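Side-chain contacts in TsrD (Streptomyces laurentii, PDB 5X7L), which belongs to the SnoaL-like polyketide cyclase family of the NTF2 clan, small proteins built from a curved antiparallel sheet and packed helices: residues F110-D114 against G115-Q119; M124-L127 against G128-R131. One frame throughout, in Å; residues are numbered along the deposited sequence.

Contact 1: residues F110-D114 against G115-Q119; sequences FLIED and GLFAQ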
# COMPACT_ATOMS: atom_id res chain seq x y z
N PHE B 110 2.55 1.41 10.34
CA PHE B 110 3.40 1.12 11.49
C PHE B 110 2.57 0.88 12.74
O PHE B 110 1.59 1.59 12.99
CB PHE B 110 4.34 2.29 11.78
CG PHE B 110 5.34 2.56 10.70
CD1 PHE B 110 6.47 1.76 10.55
CD2 PHE B 110 5.18 3.65 9.85
CE1 PHE B 110 7.40 2.02 9.57
CE2 PHE B 110 6.12 3.91 8.86
CZ PHE B 110 7.23 3.10 8.72
N LEU B 111 2.99 -0.11 13.52
CA LEU B 111 2.48 -0.33 14.87
C LEU B 111 3.39 0.39 15.87
O LEU B 111 4.60 0.22 15.83
CB LEU B 111 2.44 -1.83 15.18
CG LEU B 111 2.00 -2.26 16.58
CD1 LEU B 111 0.53 -1.92 16.82
CD2 LEU B 111 2.25 -3.75 16.78
N ILE B 112 2.79 1.19 16.74
CA ILE B 112 3.53 1.94 17.75
C ILE B 112 3.52 1.20 19.09
O ILE B 112 2.46 0.88 19.63
CB ILE B 112 2.93 3.35 17.94
CG1 ILE B 112 2.94 4.12 16.61
CG2 ILE B 112 3.68 4.13 19.01
CD1 ILE B 112 2.01 5.31 16.57
N GLU B 113 4.72 0.92 19.60
CA GLU B 113 4.91 0.32 20.92
C GLU B 113 5.99 1.09 21.65
O GLU B 113 7.03 1.40 21.07
CB GLU B 113 5.34 -1.14 20.83
CG GLU B 113 4.27 -2.08 20.30
CD GLU B 113 4.75 -3.51 20.13
OE1 GLU B 113 5.96 -3.78 20.33
OE2 GLU B 113 3.92 -4.37 19.77
N ASP B 114 5.74 1.41 22.92
CA ASP B 114 6.70 2.15 23.73
C ASP B 114 7.12 3.45 23.03
O ASP B 114 8.28 3.85 23.09
CB ASP B 114 7.93 1.28 24.03
CG ASP B 114 7.58 -0.03 24.71
OD1 ASP B 114 6.83 0.00 25.70
OD2 ASP B 114 8.04 -1.09 24.24
N GLY B 115 6.16 4.09 22.37
CA GLY B 115 6.39 5.37 21.72
C GLY B 115 7.21 5.34 20.44
O GLY B 115 7.63 6.39 19.95
N LEU B 116 7.43 4.14 19.89
CA LEU B 116 8.26 3.97 18.69
C LEU B 116 7.59 2.99 17.73
O LEU B 116 6.77 2.17 18.14
CB LEU B 116 9.65 3.45 19.08
CG LEU B 116 10.48 4.37 19.97
CD1 LEU B 116 11.65 3.62 20.58
CD2 LEU B 116 10.98 5.58 19.19
N PHE B 117 7.95 3.06 16.45
CA PHE B 117 7.46 2.07 15.49
C PHE B 117 8.15 0.73 15.78
O PHE B 117 9.37 0.66 15.83
CB PHE B 117 7.75 2.48 14.05
CG PHE B 117 7.15 3.80 13.64
CD1 PHE B 117 5.92 4.23 14.13
CD2 PHE B 117 7.82 4.61 12.73
CE1 PHE B 117 5.38 5.44 13.72
CE2 PHE B 117 7.29 5.82 12.32
CZ PHE B 117 6.07 6.24 12.82
N ALA B 118 7.36 -0.33 15.95
CA ALA B 118 7.89 -1.63 16.34
C ALA B 118 7.71 -2.71 15.27
O ALA B 118 8.32 -3.77 15.35
CB ALA B 118 7.24 -2.09 17.64
N GLN B 119 6.87 -2.43 14.28
CA GLN B 119 6.54 -3.40 13.26
C GLN B 119 5.84 -2.66 12.13
O GLN B 119 5.28 -1.59 12.35
CB GLN B 119 5.65 -4.47 13.91
CG GLN B 119 4.74 -5.23 13.01
CD GLN B 119 4.01 -6.35 13.73
OE1 GLN B 119 3.90 -6.38 14.96
NE2 GLN B 119 3.51 -7.29 12.95
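Phe110 and Phe117 stack with an offset on one face of a beta hairpin, their ring centroids 4.2 Å apart and their planes only 10° from parallel. Phe117 CD2 lies over the centre of the Phe110 ring, whereas Phe110 CG sits nearer the rim of the Phe117 ring. The CB of Phe110 comes down on that same ring as a CH-pi contact, 3.4 Å from Phe117 CD1. With CG beside the backbone N (chi1 -58°), Phe117 also runs alongside Ile112, whose CG1 meets the edge of the ring in its plane, 3.9 Å from Phe117 CD1. This is the tight, largely buried part. Between the strands Ala118 N donates to Leu111 O at 2.8 Å, and Glu113 and Leu116 exchange two bonds that close a type I' turn, where Asp114 and Gly115 both take positive phi.

The other face of the hairpin is more polar and partly exposed: the extended Glu113 side chain passes over the methyl of Ala118, with OE1 3.4 Å from Ala118 CB, and forms a salt bridge through OE2 with Arg37. Arg37 also donates to Gln119 OE1. At the turn, OD2 of the exposed Asp114 is hydrogen-bonded to His33 NE2. Helix 6-22 packs against the stacked rings: Phe16 meets Phe110 edge-to-face, and Leu12 and Met13 touch Phe117, tying strands 101-113 and 116-124 to that helix.

Contact 2: residues M124-L127 against G128-R131; sequences MDLL and GLHR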
# COMPACT_ATOMS: atom_id res chain seq x y z
N MSE B 124 4.38 -1.63 -1.87
CA MSE B 124 5.13 -0.73 -2.74
C MSE B 124 4.84 -1.13 -4.17
O MSE B 124 4.57 -2.30 -4.44
CB MSE B 124 6.64 -0.81 -2.44
CG MSE B 124 7.52 -0.09 -3.47
SE MSE B 124 9.44 -0.22 -3.09
CE MSE B 124 9.41 1.27 -1.85
N ASP B 125 4.88 -0.17 -5.09
CA ASP B 125 4.67 -0.45 -6.51
C ASP B 125 5.91 -1.13 -7.12
O ASP B 125 6.64 -0.53 -7.91
CB ASP B 125 4.34 0.85 -7.25
CG ASP B 125 4.02 0.64 -8.72
OD1 ASP B 125 3.77 -0.51 -9.13
OD2 ASP B 125 4.02 1.65 -9.46
N LEU B 126 6.12 -2.39 -6.76
CA LEU B 126 7.28 -3.13 -7.25
C LEU B 126 7.17 -3.45 -8.74
O LEU B 126 8.19 -3.51 -9.43
CB LEU B 126 7.49 -4.42 -6.46
CG LEU B 126 7.87 -4.24 -4.98
CD1 LEU B 126 8.17 -5.59 -4.35
CD2 LEU B 126 9.06 -3.30 -4.82
N LEU B 127 5.96 -3.65 -9.24
CA LEU B 127 5.77 -3.86 -10.67
C LEU B 127 6.26 -2.63 -11.44
O LEU B 127 6.97 -2.75 -12.43
CB LEU B 127 4.31 -4.16 -11.01
CG LEU B 127 4.02 -4.45 -12.49
CD1 LEU B 127 4.79 -5.68 -12.98
CD2 LEU B 127 2.53 -4.63 -12.71
N GLY B 128 5.87 -1.45 -10.96
CA GLY B 128 6.33 -0.19 -11.54
C GLY B 128 7.83 -0.03 -11.44
O GLY B 128 8.47 0.44 -12.38
N LEU B 129 8.41 -0.42 -10.31
CA LEU B 129 9.85 -0.37 -10.13
C LEU B 129 10.57 -1.23 -11.17
O LEU B 129 11.53 -0.79 -11.80
CB LEU B 129 10.24 -0.80 -8.72
CG LEU B 129 11.71 -0.63 -8.33
CD1 LEU B 129 12.09 0.85 -8.30
CD2 LEU B 129 11.99 -1.30 -7.00
N HIS B 130 10.09 -2.46 -11.35
CA HIS B 130 10.64 -3.37 -12.35
C HIS B 130 10.55 -2.80 -13.76
O HIS B 130 11.50 -2.89 -14.54
CB HIS B 130 9.94 -4.72 -12.30
CG HIS B 130 10.48 -5.64 -11.26
ND1 HIS B 130 10.29 -5.44 -9.91
CD2 HIS B 130 11.21 -6.78 -11.37
CE1 HIS B 130 10.88 -6.41 -9.23
NE2 HIS B 130 11.45 -7.23 -10.09
N ARG B 131 9.41 -2.20 -14.08
CA ARG B 131 9.21 -1.61 -15.40
C ARG B 131 10.14 -0.42 -15.64
O ARG B 131 10.75 -0.31 -16.70
CB ARG B 131 7.75 -1.22 -15.60
CG ARG B 131 6.90 -2.41 -15.98
CD ARG B 131 5.42 -2.09 -16.01
NE ARG B 131 4.64 -3.27 -16.40
CZ ARG B 131 3.34 -3.43 -16.16
NH1 ARG B 131 2.65 -2.49 -15.52
NH2 ARG B 131 2.73 -4.54 -16.56
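The N-terminal turn of helix 126-132 is capped by Asp125, which reaches forward to the backbone of Gly128. Its CG is anti to the backbone N (chi1 -176°), placing OD1 2.9 Å from Gly128 N; the N-H arrives from above the carboxylate plane. The carbonyl O of Asp125 accepts from the next amide, Leu129 N, so the same residue serves two amides of the first turn.

Leu126 O is gripped twice by His130. The backbone N of His130 and its ring ND1 both donate to Leu126 O at 2.9 Å, from opposite faces of the carbonyl plane. The acceptor lies close to the imidazole plane, 14° out of it, which helps hold the ring's rotation and implies that ND1 carries a proton. Leu127 and Arg131 meet one turn apart, where Leu127 CD2 sits over one face of the guanidinium, 3.5 Å from Arg131 NH1. With CG beside its backbone N (chi1 -81°) and the chain extended to NE, Arg131 runs back toward the start of the helix and that methyl. By contrast, Leu126 CD2 and Leu129 CD2 touch lightly at 4.2 Å.

Leu129 packs on Phe102 and Val104 of strand 101-113, while Leu127 and His130 meet His130 and Leu127 of the second subunit. The whole is a classic aspartate N-cap, followed by i to i+3 and i to i+4 contacts along a short helix at the subunit interface.

In the fold
From the N terminus the chain first forms helix 6-22, which later covers the rings of contact 1, and then passes through helix 47-60 and the strands 61-74 and 77-88. Strand 101-113 leads into contact 1, which closes the tight turn to strand 116-124. That last strand of the sheet carries the chain to the other side of the molecule, where contact 2 starts helix 126-132. The two contacts are in series, neither nested nor crossed; their centres lie about 27 Å apart and they do not touch. Strand 101-113 links them, since one end forms the hairpin and residues nearer its start receive the helix.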